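Local coordinates for uncharacterized protein Dfer_1899 (Dyadobacter fermentans, PDB 5HX0) that is of unknown function but has a six-bladed sialidase-like propeller fold, which suggests that it may bind or process a sugar, at residues S267-P272 and M314-R318; R331-I337 and T363-P369. All blocks are in the same frame, centred on the assembly; numbering follows the deposited sequence.

Interaction 1. Residues S267-P272 and M314-R318; sequences SVYETP and MHALR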
# COMPACT_ATOMS: atom_id res chain seq x y z
N SER A 267 9.03 -25.99 -1.64
CA SER A 267 10.03 -25.60 -0.65
C SER A 267 11.29 -26.42 -0.87
O SER A 267 11.22 -27.62 -1.15
CB SER A 267 9.51 -25.81 0.77
OG SER A 267 8.60 -24.77 1.14
N VAL A 268 12.45 -25.79 -0.72
CA VAL A 268 13.71 -26.46 -1.00
C VAL A 268 14.48 -26.61 0.30
O VAL A 268 14.26 -25.85 1.26
CB VAL A 268 14.53 -25.72 -2.08
CG1 VAL A 268 15.12 -24.38 -1.56
CG2 VAL A 268 15.62 -26.65 -2.67
N TYR A 269 15.36 -27.60 0.35
CA TYR A 269 16.07 -27.95 1.57
C TYR A 269 17.41 -28.59 1.21
O TYR A 269 17.51 -29.31 0.22
CB TYR A 269 15.19 -28.91 2.42
CG TYR A 269 15.82 -29.31 3.73
CD1 TYR A 269 15.83 -28.43 4.80
CD2 TYR A 269 16.40 -30.57 3.90
CE1 TYR A 269 16.42 -28.77 6.01
CE2 TYR A 269 16.99 -30.94 5.12
CZ TYR A 269 17.00 -30.02 6.16
OH TYR A 269 17.57 -30.31 7.38
N GLU A 270 18.45 -28.31 2.00
CA GLU A 270 19.74 -28.97 1.84
C GLU A 270 20.00 -29.83 3.05
O GLU A 270 19.90 -29.35 4.19
CB GLU A 270 20.87 -27.96 1.67
CG GLU A 270 22.21 -28.58 1.28
CD GLU A 270 23.32 -27.55 1.30
OE1 GLU A 270 23.73 -27.15 2.41
OE2 GLU A 270 23.72 -27.08 0.22
N THR A 271 20.33 -31.11 2.82
CA THR A 271 20.53 -32.05 3.91
C THR A 271 21.95 -31.93 4.46
O THR A 271 22.82 -31.34 3.82
CB THR A 271 20.28 -33.47 3.43
OG1 THR A 271 21.34 -33.86 2.55
CG2 THR A 271 18.95 -33.54 2.71
N PRO A 272 22.21 -32.50 5.65
CA PRO A 272 23.58 -32.43 6.19
C PRO A 272 24.62 -33.03 5.26
O PRO A 272 25.73 -32.50 5.17
CB PRO A 272 23.47 -33.18 7.52
CG PRO A 272 22.02 -32.89 7.97
CD PRO A 272 21.23 -32.91 6.68
N MSE A 314 4.10 -27.59 0.91
CA MSE A 314 4.99 -28.17 1.92
C MSE A 314 6.00 -27.14 2.41
O MSE A 314 6.40 -26.25 1.65
CB MSE A 314 5.72 -29.40 1.36
CG MSE A 314 5.05 -30.77 1.68
SE MSE A 314 3.32 -30.95 0.82
CE MSE A 314 3.77 -30.72 -1.07
N HIS A 315 6.41 -27.27 3.68
CA HIS A 315 7.48 -26.48 4.27
C HIS A 315 8.37 -27.41 5.09
O HIS A 315 7.86 -28.26 5.81
CB HIS A 315 6.94 -25.35 5.21
CG HIS A 315 8.03 -24.57 5.86
ND1 HIS A 315 8.50 -24.84 7.13
CD2 HIS A 315 8.82 -23.57 5.38
CE1 HIS A 315 9.50 -24.02 7.42
NE2 HIS A 315 9.73 -23.26 6.36
N ALA A 316 9.69 -27.24 4.99
CA ALA A 316 10.63 -28.09 5.73
C ALA A 316 11.47 -27.25 6.67
O ALA A 316 12.02 -26.22 6.27
CB ALA A 316 11.54 -28.88 4.79
N LEU A 317 11.60 -27.72 7.92
CA LEU A 317 12.40 -27.08 8.96
C LEU A 317 13.36 -28.09 9.56
O LEU A 317 12.93 -29.17 9.99
CB LEU A 317 11.49 -26.52 10.06
CG LEU A 317 12.22 -25.99 11.30
CD1 LEU A 317 12.98 -24.73 10.96
CD2 LEU A 317 11.22 -25.73 12.45
N ARG A 318 14.65 -27.76 9.61
CA ARG A 318 15.63 -28.62 10.26
C ARG A 318 15.47 -28.46 11.77
O ARG A 318 15.56 -27.34 12.28
CB ARG A 318 17.05 -28.28 9.83
CG ARG A 318 18.11 -29.22 10.41
CD ARG A 318 19.53 -28.77 10.04
NE ARG A 318 19.79 -28.99 8.62
CZ ARG A 318 20.99 -28.93 8.05
NH1 ARG A 318 22.06 -28.64 8.78
NH2 ARG A 318 21.12 -29.16 6.74
O HOH W 1 12.13 -25.99 3.27
O HOH W 2 22.70 -27.20 5.12

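Interaction 2. Residues R331-I337 and T363-P369; sequences RHKPLGI and TTDLGYP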
# COMPACT_ATOMS: atom_id res chain seq x y z
N ARG A 331 -6.27 -30.17 2.62
CA ARG A 331 -7.52 -29.61 2.11
C ARG A 331 -8.45 -30.72 1.67
O ARG A 331 -8.97 -30.74 0.55
CB ARG A 331 -7.23 -28.62 0.98
CG ARG A 331 -6.67 -27.27 1.51
CD ARG A 331 -5.93 -26.49 0.42
NE ARG A 331 -5.74 -25.08 0.76
CZ ARG A 331 -5.33 -24.14 -0.09
NH1 ARG A 331 -5.22 -22.88 0.33
NH2 ARG A 331 -5.03 -24.43 -1.36
N HIS A 332 -8.62 -31.70 2.55
CA HIS A 332 -9.59 -32.78 2.41
C HIS A 332 -10.25 -32.97 3.76
O HIS A 332 -9.78 -32.45 4.77
CB HIS A 332 -8.91 -34.07 1.94
CG HIS A 332 -7.97 -33.85 0.80
ND1 HIS A 332 -8.39 -33.85 -0.52
CD2 HIS A 332 -6.65 -33.57 0.77
CE1 HIS A 332 -7.36 -33.60 -1.30
NE2 HIS A 332 -6.29 -33.42 -0.55
N LYS A 333 -11.35 -33.71 3.80
CA LYS A 333 -12.00 -33.99 5.09
C LYS A 333 -11.13 -34.91 5.93
O LYS A 333 -10.63 -35.92 5.44
CB LYS A 333 -13.39 -34.63 4.90
CG LYS A 333 -14.35 -33.82 4.04
CD LYS A 333 -14.35 -32.33 4.41
CE LYS A 333 -15.65 -31.89 5.11
NZ LYS A 333 -15.56 -30.47 5.63
N PRO A 334 -10.94 -34.56 7.20
CA PRO A 334 -11.35 -33.33 7.87
C PRO A 334 -10.33 -32.22 7.63
O PRO A 334 -9.13 -32.46 7.82
CB PRO A 334 -11.39 -33.73 9.34
CG PRO A 334 -10.35 -34.78 9.46
CD PRO A 334 -10.22 -35.46 8.11
N LEU A 335 -10.80 -31.04 7.23
CA LEU A 335 -9.91 -29.97 6.76
C LEU A 335 -8.97 -29.49 7.86
O LEU A 335 -9.41 -29.21 8.97
CB LEU A 335 -10.74 -28.80 6.28
CG LEU A 335 -11.68 -29.06 5.11
CD1 LEU A 335 -12.66 -27.91 4.99
CD2 LEU A 335 -10.86 -29.20 3.85
N GLY A 336 -7.68 -29.36 7.53
CA GLY A 336 -6.76 -28.76 8.48
C GLY A 336 -5.29 -28.79 8.09
O GLY A 336 -4.94 -28.53 6.93
N ILE A 337 -4.44 -29.13 9.05
CA ILE A 337 -2.99 -28.96 8.96
C ILE A 337 -2.36 -30.24 9.46
O ILE A 337 -2.76 -30.75 10.51
CB ILE A 337 -2.48 -27.77 9.81
CG1 ILE A 337 -3.29 -26.48 9.60
CG2 ILE A 337 -0.95 -27.58 9.62
CD1 ILE A 337 -3.20 -25.84 8.20
N THR A 363 -13.76 -24.09 5.42
CA THR A 363 -13.63 -24.26 3.97
C THR A 363 -12.18 -24.59 3.64
O THR A 363 -11.29 -24.54 4.49
CB THR A 363 -14.04 -22.98 3.23
OG1 THR A 363 -13.03 -21.98 3.42
CG2 THR A 363 -15.36 -22.44 3.75
N THR A 364 -11.94 -24.93 2.37
CA THR A 364 -10.60 -25.27 1.90
C THR A 364 -9.66 -24.06 1.85
O THR A 364 -8.47 -24.24 1.58
CB THR A 364 -10.70 -25.91 0.52
OG1 THR A 364 -11.41 -25.02 -0.35
CG2 THR A 364 -11.45 -27.26 0.59
N ASP A 365 -10.16 -22.85 2.11
CA ASP A 365 -9.32 -21.64 2.07
C ASP A 365 -8.59 -21.51 3.41
O ASP A 365 -8.93 -20.71 4.28
CB ASP A 365 -10.18 -20.43 1.73
CG ASP A 365 -9.37 -19.18 1.41
OD1 ASP A 365 -8.15 -19.26 1.20
OD2 ASP A 365 -10.00 -18.09 1.35
N LEU A 366 -7.55 -22.33 3.56
CA LEU A 366 -6.72 -22.40 4.77
C LEU A 366 -5.43 -23.10 4.38
O LEU A 366 -5.28 -23.55 3.24
CB LEU A 366 -7.44 -23.14 5.91
CG LEU A 366 -8.11 -24.49 5.59
CD1 LEU A 366 -7.10 -25.63 5.37
CD2 LEU A 366 -9.11 -24.92 6.70
N GLY A 367 -4.52 -23.24 5.34
CA GLY A 367 -3.31 -24.02 5.13
C GLY A 367 -2.04 -23.21 5.00
O GLY A 367 -1.81 -22.26 5.76
N TYR A 368 -1.19 -23.58 4.04
CA TYR A 368 0.10 -22.94 3.83
C TYR A 368 0.92 -22.83 5.13
O TYR A 368 1.35 -21.73 5.49
CB TYR A 368 -0.08 -21.56 3.20
CG TYR A 368 -0.44 -21.57 1.73
CD1 TYR A 368 -1.59 -22.22 1.26
CD2 TYR A 368 0.39 -20.96 0.79
CE1 TYR A 368 -1.92 -22.24 -0.10
CE2 TYR A 368 0.08 -20.98 -0.56
CZ TYR A 368 -1.07 -21.62 -1.00
OH TYR A 368 -1.36 -21.61 -2.34
N PRO A 369 1.16 -23.94 5.82
CA PRO A 369 1.91 -23.84 7.07
C PRO A 369 3.38 -23.49 6.85
O PRO A 369 3.98 -23.75 5.81
CB PRO A 369 1.75 -25.23 7.71
CG PRO A 369 1.57 -26.14 6.52
CD PRO A 369 0.77 -25.33 5.52
O HOH W 3 -4.46 -21.24 -2.37

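Interaction 1. Residues S267-P272 and M314-R318
The guanidinium of Arg-318 has Pro-272 CG over one face, 4.0 Å above the plane and offset toward the rim. Tyr-269 OH and Glu-270 O lie at its edge. The Tyr-269 ring is turned 73° from the guanidinium and meets Arg-318 CB in its own plane, at its edge. These groups join the first strands of two neighbouring blades of a beta-propeller. The strands run in roughly the same direction, their short axes 6.5 Å apart at closest approach, and side chains and water link them here. Tyr-269 CG is anti to the backbone N (chi1 -179°), which sends the ring across to Arg-318. Arg-318 NE then donates to Tyr-269 OH over 2.9 Å in a fairly straight bond, 154° at the hydrogen. The Arg-318 chain bends at chi3, and its NH2 gives a 2.8 Å bond to Glu-270 O. That oxygen lies close to the guanidinium plane. Two nitrogens of one group therefore hold a side-chain hydroxyl and a backbone carbonyl of the other blade. Water 2 bridges Arg-318 NH2 weakly to Glu-270 OE1, which also accepts from Lys-216 N. Midway, Ala-316 CB packs against the Tyr-269 ring, and water 1 donates to both Val-268 O and Ala-316 O. At the far end Ser-267 OG is bonded to Ala-211 N, and it donates over 2.7 Å to the carbonyl O of Met-314, a selenomethionine.

Interaction 2. Residues R331-I337 and T363-P369
This contact joins two blades of the propeller beside a possible pocket, where an acetate ion, probably from the crystallisation liquor, lies near Tyr-368. Segment 331-337, the turn between two strands of one blade and the start of the second, meets 363-369, a loop and the start of the next blade's first strand. The Arg-331 chain is extended from CG to NE and reaches that loop's backbone. Arg-331 NE and Arg-331 NH1 each donate to Leu-366 O over 3.0 Å, a side-on grip on one atom. Arg-331 NH1 also lies at the edge of the Tyr-368 ring, 3.4 Å from Tyr-368 CE1. Water 3 accepts from Arg-331 NH1 and donates to Tyr-368 OH, which is hydrogen-bonded to Glu-265 too. Leu-335 CD2 touches Thr-364 CG2. Ile-337 CD1 comes within 3.6 Å of Gly-367 CA, where a CB would collide with the preceding carbonyl O. Ile-337 CG2 packs on Pro-369 CB. A tyrosine paired with a glutamate recalls the active site of sialidases, though no such role is established here. The paired hydrogen bonds to Leu-366 O imply that Arg-331 probably helps hold the backbone two residues before Tyr-368, and the water ties its guanidinium to the tyrosine hydroxyl.

Overall arrangement
Interactions 1 and 2 follow one another along the chain and around the propeller, with centres about 21 Å apart. They share a blade: its first strand, 314-318, serves interaction 1, and its segment 331-337 serves interaction 2. The two contacts touch where His-315 CB packs 3.4 Å from Pro-369 O. Arg-209 links them as well, bonding to Pro-369 O and weakly to Met-314 O. Glu-265, the partner of Tyr-368, lies on the same strand as Ser-267. The side chains of Glu-270 and Tyr-368 each lie about 3 Å (nearest atoms) from a different bound acetate, both probably from the crystallisation liquor. Together the contacts join three successive blades.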